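Local coordinates for adhesion and penetration protein autotransporter (Haemophilus influenzae, PDB 3SYJ), which promotes bacterial adherence, aggregation and host-cell invasion as the secreted passenger of an autotransporter, and is probably also a serine protease, at residues E264-Y272 against L334-F342; I282-I292 against I302-S310. All coordinates share one frame; numbering follows the deposited sequence.

Contact 1: E264-Y272 against L334-F342; sequences ERDLHTSLY and LNNGETLYF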
loop_
_atom_site.group_PDB
_atom_site.type_symbol
_atom_site.label_atom_id
_atom_site.label_comp_id
_atom_site.label_asym_id
_atom_site.label_seq_id
_atom_site.Cartn_x
_atom_site.Cartn_y
_atom_site.Cartn_z
ATOM N N GLU A 264 55.164 -48.368 11.603
ATOM C CA GLU A 264 56.002 -48.666 10.439
ATOM C C GLU A 264 56.161 -50.166 10.225
ATOM O O GLU A 264 56.430 -50.621 9.112
ATOM C CB GLU A 264 57.370 -47.992 10.567
ATOM C CG GLU A 264 57.325 -46.488 10.297
ATOM C CD GLU A 264 58.515 -45.731 10.873
ATOM O OE1 GLU A 264 59.297 -46.331 11.648
ATOM O OE2 GLU A 264 58.663 -44.530 10.551
ATOM N N ARG A 265 55.984 -50.930 11.296
ATOM C CA ARG A 265 55.999 -52.382 11.217
ATOM C C ARG A 265 54.789 -52.913 10.434
ATOM O O ARG A 265 54.871 -53.946 9.772
ATOM C CB ARG A 265 56.024 -52.956 12.634
ATOM C CG ARG A 265 56.102 -54.464 12.740
ATOM C CD ARG A 265 56.221 -54.874 14.214
ATOM N NE ARG A 265 57.319 -54.170 14.877
ATOM C CZ ARG A 265 57.347 -53.860 16.173
ATOM N NH1 ARG A 265 56.332 -54.187 16.964
ATOM N NH2 ARG A 265 58.391 -53.211 16.677
ATOM N N ASP A 266 53.672 -52.197 10.507
ATOM C CA ASP A 266 52.438 -52.625 9.858
ATOM C C ASP A 266 52.212 -51.948 8.506
ATOM O O ASP A 266 51.415 -52.414 7.699
ATOM C CB ASP A 266 51.240 -52.357 10.771
ATOM C CG ASP A 266 51.303 -53.146 12.073
ATOM O OD1 ASP A 266 51.614 -54.360 12.011
ATOM O OD2 ASP A 266 51.033 -52.551 13.152
ATOM N N LEU A 267 52.904 -50.842 8.264
ATOM C CA LEU A 267 52.757 -50.106 7.012
ATOM C C LEU A 267 54.131 -49.739 6.481
ATOM O O LEU A 267 54.685 -48.697 6.840
ATOM C CB LEU A 267 51.908 -48.845 7.220
ATOM C CG LEU A 267 51.720 -47.865 6.052
ATOM C CD1 LEU A 267 51.661 -48.588 4.713
ATOM C CD2 LEU A 267 50.482 -46.972 6.245
ATOM N N HIS A 268 54.672 -50.601 5.623
ATOM C CA HIS A 268 56.039 -50.458 5.132
ATOM C C HIS A 268 56.145 -50.624 3.610
ATOM O O HIS A 268 57.216 -50.450 3.031
ATOM C CB HIS A 268 56.950 -51.474 5.833
ATOM C CG HIS A 268 56.521 -52.898 5.644
ATOM N ND1 HIS A 268 55.453 -53.449 6.320
ATOM C CD2 HIS A 268 57.012 -53.881 4.850
ATOM C CE1 HIS A 268 55.305 -54.711 5.954
ATOM N NE2 HIS A 268 56.239 -54.997 5.063
ATOM N N THR A 269 55.039 -50.960 2.964
ATOM C CA THR A 269 55.045 -51.158 1.523
ATOM C C THR A 269 54.398 -49.971 0.810
ATOM O O THR A 269 53.183 -49.777 0.895
ATOM C CB THR A 269 54.326 -52.476 1.127
ATOM O OG1 THR A 269 55.041 -53.599 1.657
ATOM C CG2 THR A 269 54.245 -52.617 -0.379
ATOM N N SER A 270 55.217 -49.176 0.120
ATOM C CA SER A 270 54.726 -48.057 -0.685
ATOM C C SER A 270 54.845 -48.368 -2.167
ATOM O O SER A 270 55.934 -48.632 -2.674
ATOM C CB SER A 270 55.504 -46.775 -0.394
ATOM O OG SER A 270 55.064 -46.168 0.803
ATOM N N LEU A 271 53.722 -48.329 -2.865
ATOM C CA LEU A 271 53.728 -48.567 -4.294
ATOM C C LEU A 271 53.699 -47.233 -5.011
ATOM O O LEU A 271 52.861 -46.375 -4.726
ATOM C CB LEU A 271 52.555 -49.459 -4.672
ATOM C CG LEU A 271 52.748 -50.739 -3.854
ATOM C CD1 LEU A 271 51.529 -51.099 -3.028
ATOM C CD2 LEU A 271 53.210 -51.895 -4.725
ATOM N N TYR A 272 54.651 -47.050 -5.915
ATOM C CA TYR A 272 54.821 -45.779 -6.591
ATOM C C TYR A 272 55.527 -45.968 -7.924
ATOM O O TYR A 272 56.473 -46.752 -8.039
ATOM C CB TYR A 272 55.615 -44.820 -5.708
ATOM C CG TYR A 272 55.893 -43.488 -6.348
ATOM C CD1 TYR A 272 54.853 -42.644 -6.708
ATOM C CD2 TYR A 272 57.196 -43.066 -6.585
ATOM C CE1 TYR A 272 55.098 -41.415 -7.294
ATOM C CE2 TYR A 272 57.452 -41.840 -7.165
ATOM C CZ TYR A 272 56.394 -41.017 -7.519
ATOM O OH TYR A 272 56.636 -39.791 -8.103
ATOM N N LEU A 334 44.361 -62.047 11.771
ATOM C CA LEU A 334 44.043 -60.746 11.202
ATOM C C LEU A 334 45.259 -59.827 11.214
ATOM O O LEU A 334 45.485 -59.080 10.266
ATOM C CB LEU A 334 42.873 -60.098 11.944
ATOM C CG LEU A 334 41.543 -60.854 11.884
ATOM C CD1 LEU A 334 40.483 -60.159 12.721
ATOM C CD2 LEU A 334 41.058 -61.003 10.461
ATOM N N ASN A 335 46.048 -59.890 12.284
ATOM C CA ASN A 335 47.196 -59.000 12.413
ATOM C C ASN A 335 48.266 -59.286 11.381
ATOM O O ASN A 335 49.181 -58.478 11.190
ATOM C CB ASN A 335 47.823 -59.072 13.806
ATOM C CG ASN A 335 49.023 -58.147 13.943
ATOM O OD1 ASN A 335 48.896 -56.922 13.845
ATOM N ND2 ASN A 335 50.198 -58.729 14.150
ATOM N N ASN A 336 48.165 -60.441 10.730
ATOM C CA ASN A 336 49.160 -60.826 9.731
ATOM C C ASN A 336 49.164 -59.889 8.526
ATOM O O ASN A 336 50.202 -59.671 7.901
ATOM C CB ASN A 336 48.964 -62.278 9.274
ATOM C CG ASN A 336 50.191 -62.835 8.576
ATOM O OD1 ASN A 336 50.166 -63.104 7.371
ATOM N ND2 ASN A 336 51.283 -62.988 9.324
ATOM N N GLY A 337 48.000 -59.326 8.217
ATOM C CA GLY A 337 47.861 -58.414 7.095
ATOM C C GLY A 337 48.589 -57.099 7.292
ATOM O O GLY A 337 48.502 -56.480 8.350
ATOM N N GLU A 338 49.322 -56.670 6.270
ATOM C CA GLU A 338 49.977 -55.370 6.301
ATOM C C GLU A 338 49.142 -54.315 5.568
ATOM O O GLU A 338 48.327 -54.632 4.703
ATOM C CB GLU A 338 51.377 -55.452 5.691
ATOM C CG GLU A 338 51.409 -55.913 4.235
ATOM C CD GLU A 338 52.808 -55.878 3.639
ATOM O OE1 GLU A 338 53.374 -54.774 3.520
ATOM O OE2 GLU A 338 53.341 -56.952 3.286
ATOM N N THR A 339 49.342 -53.057 5.932
ATOM C CA THR A 339 48.657 -51.955 5.275
ATOM C C THR A 339 49.463 -51.508 4.054
ATOM O O THR A 339 50.690 -51.515 4.076
ATOM C CB THR A 339 48.430 -50.799 6.265
ATOM O OG1 THR A 339 47.429 -51.195 7.209
ATOM C CG2 THR A 339 47.976 -49.531 5.549
ATOM N N LEU A 340 48.773 -51.149 2.976
ATOM C CA LEU A 340 49.457 -50.802 1.736
ATOM C C LEU A 340 49.238 -49.343 1.405
ATOM O O LEU A 340 48.180 -48.791 1.697
ATOM C CB LEU A 340 48.955 -51.663 0.583
ATOM C CG LEU A 340 49.107 -53.172 0.741
ATOM C CD1 LEU A 340 48.268 -53.863 -0.320
ATOM C CD2 LEU A 340 50.569 -53.602 0.661
ATOM N N TYR A 341 50.240 -48.725 0.794
ATOM C CA TYR A 341 50.166 -47.313 0.438
ATOM C C TYR A 341 50.450 -47.140 -1.046
ATOM O O TYR A 341 51.534 -47.477 -1.522
ATOM C CB TYR A 341 51.147 -46.480 1.277
ATOM C CG TYR A 341 51.137 -44.997 0.958
ATOM C CD1 TYR A 341 50.138 -44.164 1.452
ATOM C CD2 TYR A 341 52.129 -44.427 0.166
ATOM C CE1 TYR A 341 50.124 -42.804 1.157
ATOM C CE2 TYR A 341 52.128 -43.070 -0.130
ATOM C CZ TYR A 341 51.123 -42.264 0.364
ATOM O OH TYR A 341 51.120 -40.914 0.070
ATOM N N PHE A 342 49.462 -46.625 -1.771
ATOM C CA PHE A 342 49.567 -46.430 -3.207
ATOM C C PHE A 342 49.549 -44.946 -3.511
ATOM O O PHE A 342 48.624 -44.230 -3.117
ATOM C CB PHE A 342 48.378 -47.060 -3.928
ATOM C CG PHE A 342 48.349 -48.565 -3.897
ATOM C CD1 PHE A 342 48.934 -49.304 -4.913
ATOM C CD2 PHE A 342 47.683 -49.241 -2.885
ATOM C CE1 PHE A 342 48.884 -50.693 -4.906
ATOM C CE2 PHE A 342 47.633 -50.633 -2.864
ATOM C CZ PHE A 342 48.232 -51.357 -3.878
HETATM O O HOH W 1 50.249 -54.123 15.309
HETATM O O HOH W 2 52.186 -56.330 14.080
HETATM O O HOH W 3 53.149 -52.388 4.466
HETATM O O HOH W 4 55.757 -57.485 3.099
#

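Contact 2: I282-I292 against I302-S310; sequences ISGNDNGQGSI and IKITLANMS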
loop_
_atom_site.group_PDB
_atom_site.type_symbol
_atom_site.label_atom_id
_atom_site.label_comp_id
_atom_site.label_asym_id
_atom_site.label_seq_id
_atom_site.Cartn_x
_atom_site.Cartn_y
_atom_site.Cartn_z
ATOM N N ILE A 282 47.318 -57.283 -7.987
ATOM C CA ILE A 282 47.397 -57.876 -6.661
ATOM C C ILE A 282 46.714 -59.232 -6.619
ATOM O O ILE A 282 45.655 -59.432 -7.216
ATOM C CB ILE A 282 46.772 -56.945 -5.585
ATOM C CG1 ILE A 282 47.027 -57.484 -4.174
ATOM C CG2 ILE A 282 45.280 -56.763 -5.818
ATOM C CD1 ILE A 282 46.735 -56.473 -3.072
ATOM N N SER A 283 47.334 -60.167 -5.913
ATOM C CA SER A 283 46.723 -61.463 -5.679
ATOM C C SER A 283 47.216 -62.006 -4.347
ATOM O O SER A 283 48.224 -61.538 -3.814
ATOM C CB SER A 283 47.082 -62.425 -6.809
ATOM O OG SER A 283 48.487 -62.526 -6.947
ATOM N N GLY A 284 46.513 -62.992 -3.806
ATOM C CA GLY A 284 46.979 -63.639 -2.596
ATOM C C GLY A 284 46.300 -64.966 -2.354
ATOM O O GLY A 284 45.476 -65.402 -3.155
ATOM N N ASN A 285 46.646 -65.623 -1.255
ATOM C CA ASN A 285 45.927 -66.831 -0.869
ATOM C C ASN A 285 45.731 -66.970 0.633
ATOM O O ASN A 285 46.283 -66.203 1.425
ATOM C CB ASN A 285 46.604 -68.082 -1.420
ATOM C CG ASN A 285 47.836 -68.454 -0.645
ATOM O OD1 ASN A 285 47.825 -69.405 0.138
ATOM N ND2 ASN A 285 48.910 -67.696 -0.842
ATOM N N ASP A 286 44.953 -67.979 1.005
ATOM C CA ASP A 286 44.479 -68.151 2.368
ATOM C C ASP A 286 45.570 -68.304 3.427
ATOM O O ASP A 286 45.305 -68.120 4.612
ATOM C CB ASP A 286 43.500 -69.323 2.432
ATOM C CG ASP A 286 42.145 -68.970 1.863
ATOM O OD1 ASP A 286 41.923 -67.774 1.586
ATOM O OD2 ASP A 286 41.301 -69.876 1.696
ATOM N N ASN A 287 46.786 -68.643 3.012
ATOM C CA ASN A 287 47.862 -68.796 3.981
ATOM C C ASN A 287 48.564 -67.463 4.257
ATOM O O ASN A 287 49.708 -67.420 4.714
ATOM C CB ASN A 287 48.846 -69.898 3.557
ATOM C CG ASN A 287 49.976 -69.380 2.685
ATOM O OD1 ASN A 287 49.765 -68.564 1.783
ATOM N ND2 ASN A 287 51.190 -69.857 2.952
ATOM N N GLY A 288 47.859 -66.371 3.977
ATOM C CA GLY A 288 48.365 -65.045 4.257
ATOM C C GLY A 288 49.503 -64.609 3.360
ATOM O O GLY A 288 50.215 -63.661 3.676
ATOM N N GLN A 289 49.690 -65.290 2.236
ATOM C CA GLN A 289 50.712 -64.864 1.288
ATOM C C GLN A 289 50.130 -64.156 0.076
ATOM O O GLN A 289 49.145 -64.604 -0.514
ATOM C CB GLN A 289 51.614 -66.024 0.879
ATOM C CG GLN A 289 52.968 -65.950 1.552
ATOM C CD GLN A 289 53.624 -67.302 1.696
ATOM O OE1 GLN A 289 52.971 -68.341 1.570
ATOM N NE2 GLN A 289 54.927 -67.298 1.970
ATOM N N GLY A 290 50.740 -63.033 -0.278
ATOM C CA GLY A 290 50.228 -62.211 -1.352
ATOM C C GLY A 290 51.328 -61.616 -2.201
ATOM O O GLY A 290 52.509 -61.665 -1.843
ATOM N N SER A 291 50.930 -61.044 -3.332
ATOM C CA SER A 291 51.891 -60.459 -4.255
ATOM C C SER A 291 51.306 -59.277 -5.014
ATOM O O SER A 291 50.127 -59.274 -5.374
ATOM C CB SER A 291 52.381 -61.520 -5.238
ATOM O OG SER A 291 53.673 -61.200 -5.700
ATOM N N ILE A 292 52.139 -58.272 -5.246
ATOM C CA ILE A 292 51.760 -57.126 -6.054
ATOM C C ILE A 292 52.720 -57.025 -7.228
ATOM O O ILE A 292 53.921 -56.853 -7.048
ATOM C CB ILE A 292 51.828 -55.807 -5.256
ATOM C CG1 ILE A 292 50.709 -55.736 -4.214
ATOM C CG2 ILE A 292 51.737 -54.613 -6.188
ATOM C CD1 ILE A 292 50.787 -54.504 -3.324
ATOM N N ILE A 302 56.404 -57.606 -5.858
ATOM C CA ILE A 302 56.567 -57.286 -4.440
ATOM C C ILE A 302 55.736 -58.238 -3.583
ATOM O O ILE A 302 54.531 -58.351 -3.786
ATOM C CB ILE A 302 56.101 -55.850 -4.127
ATOM C CG1 ILE A 302 56.882 -54.823 -4.956
ATOM C CG2 ILE A 302 56.242 -55.556 -2.646
ATOM C CD1 ILE A 302 56.244 -54.477 -6.300
ATOM N N LYS A 303 56.370 -58.921 -2.631
ATOM C CA LYS A 303 55.642 -59.842 -1.756
ATOM C C LYS A 303 54.912 -59.051 -0.676
ATOM O O LYS A 303 55.472 -58.116 -0.114
ATOM C CB LYS A 303 56.602 -60.835 -1.092
ATOM C CG LYS A 303 57.153 -61.930 -2.003
ATOM C CD LYS A 303 56.043 -62.777 -2.646
ATOM C CE LYS A 303 55.124 -63.460 -1.616
ATOM N NZ LYS A 303 55.723 -64.656 -0.933
ATOM N N ILE A 304 53.672 -59.421 -0.377
ATOM C CA ILE A 304 52.937 -58.785 0.714
ATOM C C ILE A 304 52.300 -59.829 1.639
ATOM O O ILE A 304 52.124 -60.982 1.250
ATOM C CB ILE A 304 51.852 -57.836 0.187
ATOM C CG1 ILE A 304 50.778 -58.622 -0.564
ATOM C CG2 ILE A 304 52.469 -56.778 -0.703
ATOM C CD1 ILE A 304 49.643 -57.774 -1.104
ATOM N N THR A 305 51.960 -59.423 2.863
ATOM C CA THR A 305 51.321 -60.337 3.814
ATOM C C THR A 305 49.860 -59.977 4.026
ATOM O O THR A 305 49.509 -58.799 4.087
ATOM C CB THR A 305 52.043 -60.359 5.172
ATOM O OG1 THR A 305 52.005 -59.051 5.761
ATOM C CG2 THR A 305 53.487 -60.787 4.994
ATOM N N LEU A 306 49.015 -61.000 4.130
ATOM C CA LEU A 306 47.573 -60.805 4.251
ATOM C C LEU A 306 47.018 -61.584 5.435
ATOM O O LEU A 306 47.772 -62.155 6.225
ATOM C CB LEU A 306 46.862 -61.260 2.972
ATOM C CG LEU A 306 47.347 -60.694 1.638
ATOM C CD1 LEU A 306 46.841 -61.548 0.488
ATOM C CD2 LEU A 306 46.901 -59.256 1.461
ATOM N N ALA A 307 45.696 -61.612 5.551
ATOM C CA ALA A 307 45.058 -62.431 6.562
ATOM C C ALA A 307 45.520 -63.860 6.359
ATOM O O ALA A 307 45.404 -64.401 5.263
ATOM C CB ALA A 307 43.558 -62.348 6.449
ATOM N N ASN A 308 46.047 -64.464 7.417
ATOM C CA ASN A 308 46.497 -65.847 7.359
ATOM C C ASN A 308 45.502 -66.817 8.017
ATOM O O ASN A 308 45.400 -66.887 9.241
ATOM C CB ASN A 308 47.887 -65.970 7.980
ATOM C CG ASN A 308 48.461 -67.354 7.832
ATOM O OD1 ASN A 308 47.747 -68.300 7.498
ATOM N ND2 ASN A 308 49.758 -67.487 8.079
ATOM N N MET A 309 44.773 -67.567 7.196
ATOM C CA MET A 309 43.701 -68.432 7.681
ATOM C C MET A 309 44.204 -69.673 8.402
ATOM O O MET A 309 43.434 -70.359 9.074
ATOM C CB MET A 309 42.800 -68.858 6.525
ATOM C CG MET A 309 42.179 -67.692 5.797
ATOM S SD MET A 309 41.086 -66.768 6.884
ATOM C CE MET A 309 41.402 -65.114 6.289
ATOM N N SER A 310 45.487 -69.975 8.254
ATOM C CA SER A 310 46.046 -71.134 8.932
ATOM C C SER A 310 46.387 -70.800 10.385
ATOM O O SER A 310 46.709 -71.687 11.173
ATOM C CB SER A 310 47.272 -71.667 8.189
ATOM O OG SER A 310 48.392 -70.821 8.378
HETATM O O HOH W 5 44.459 -64.173 2.719
#

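Contact 1: E264-Y272 against L334-F342
Leu271 and Phe342 form the tight end of this contact, two neighbours on parallel strands whose side chains run alongside each other in the same direction. Methyl CD1 of Leu271 sits over one face of the Phe342 ring, displaced toward its rim, with CD1 3.5 Å from the ring centroid and 24° off the normal, a CH-pi contact. Phe342 has chi1 -69°, CG opposite the carbonyl carbon, which lays the ring beside Leu271 and near Phe365 of the next strand. Leu271 N gives a nearly straight bond to Tyr341 O at 2.7 Å; that from Tyr341 N to Thr269 O, at 3.1 Å, is longer and more bent. Further back, Thr339 N gives a short, straight bond to Asp266 O (2.8 Å), and Leu267 CD2 packs against methyl CG2 of Thr339 at 3.6 Å.

The pairing of 269-272 with 340-343 opens a parallel sheet of nine strands, the start of one face of the right-handed beta-helix typical of autotransporter passengers; helix 256-266 leads into it from the protease-like N-terminal part.

The side chains of Glu338, His268, Asp266 and Asn335 meet more loosely, with water between them. Carboxylate OE1 of Glu338 takes the hydroxyl of Thr269 (OG1 to OE1 2.8 Å) on its syn side, 25° out of plane, while the same oxygen lies over a face of the His268 ring, 3.1 Å from CE1, without a hydrogen bond. Between the direct bonds to Asp266 O and Thr269 O, water 3 receives His268 N and gives to Glu338 OE1 and Thr339 O, linking both backbones and the carboxylate. At the far end the carboxylate of Asp266 and the amide of Asn335 stand almost perpendicular; water 2 bridges Asp266 OD1 and Asn335 ND2. Tyr67 holds Asp266 OD2, and Arg120 binds Asn335 OD1.

Contact 2: I282-I292 against I302-S310
Strands 289-292 and 302-308 run antiparallel, their axes 4.4 Å apart at closest approach, with Gly290-Ile304 and Ile292-Ile302 as hydrogen-bonded pairs. The bonds of the Ile292-Ile302 pair are short in both directions, Ile292 N to Ile302 O being 2.8 Å. At the Gly290-Ile304 pair one is bent: Gly290 N reaches Ile304 O with an N-H...O angle of only 133°.

Ile304 carries the apolar side of the contact. With chi1 65° its CG1 branch lies between the backbone N and the carbonyl carbon and passes close over Gly290, where CG1 is 3.5 Å from Gly290 C. From there CD1 reaches Ile282 CD1 at 3.7 Å, the two side chains crossing at about a right angle, while CG2 meets Ile292 CD1. Leu306 plays a similar part two residues further along the strand, its methyl CD1 lying against Gly284 CA at 3.7 Å and Gly290 CA at 3.9 Å.

The opposite face is polar. Lys303 curls back over the strand, bent at three successive torsions, bringing CE to 3.2 Å from Gly290 O. Where the chain turns a corner, Asn285 OD1 accepts from Asn287 N in an Asx turn, and Gly288 takes a positive phi. Met309 N then gives a 2.7 Å bond to Asp286 O, and Asn308 OD1 holds both N and OG of Ser310 from one face of its amide plane in a second Asx turn. Strands 289-294 and 301-308 form a beta hairpin; strand 279-285 extends it on the other edge of 289-294 and joins it in parallel to 348-352, consistent with a cap at the N-terminal end of the passenger's beta-helix.

How the contacts relate
Contact 2 is nested within the chain loop that contact 1 closes, and their centres lie about 12 Å apart. Polar and apolar links join them directly. Glu338 OE2 probably accepts from Thr305 N at 2.9 Å, so one carboxylate serves both contacts, and Asn336 O probably takes the hydroxyl OG1 of Thr305, also at 2.9 Å. Leu340 and Phe342 of contact 1 pack on Ile292, with Leu340 also touching Ile282 and Ile304, so the parallel strands and the hairpin share an apolar core. Both contacts lie away from Ser218, the active-site serine inferred by similarity, in the first part of the beta-helix.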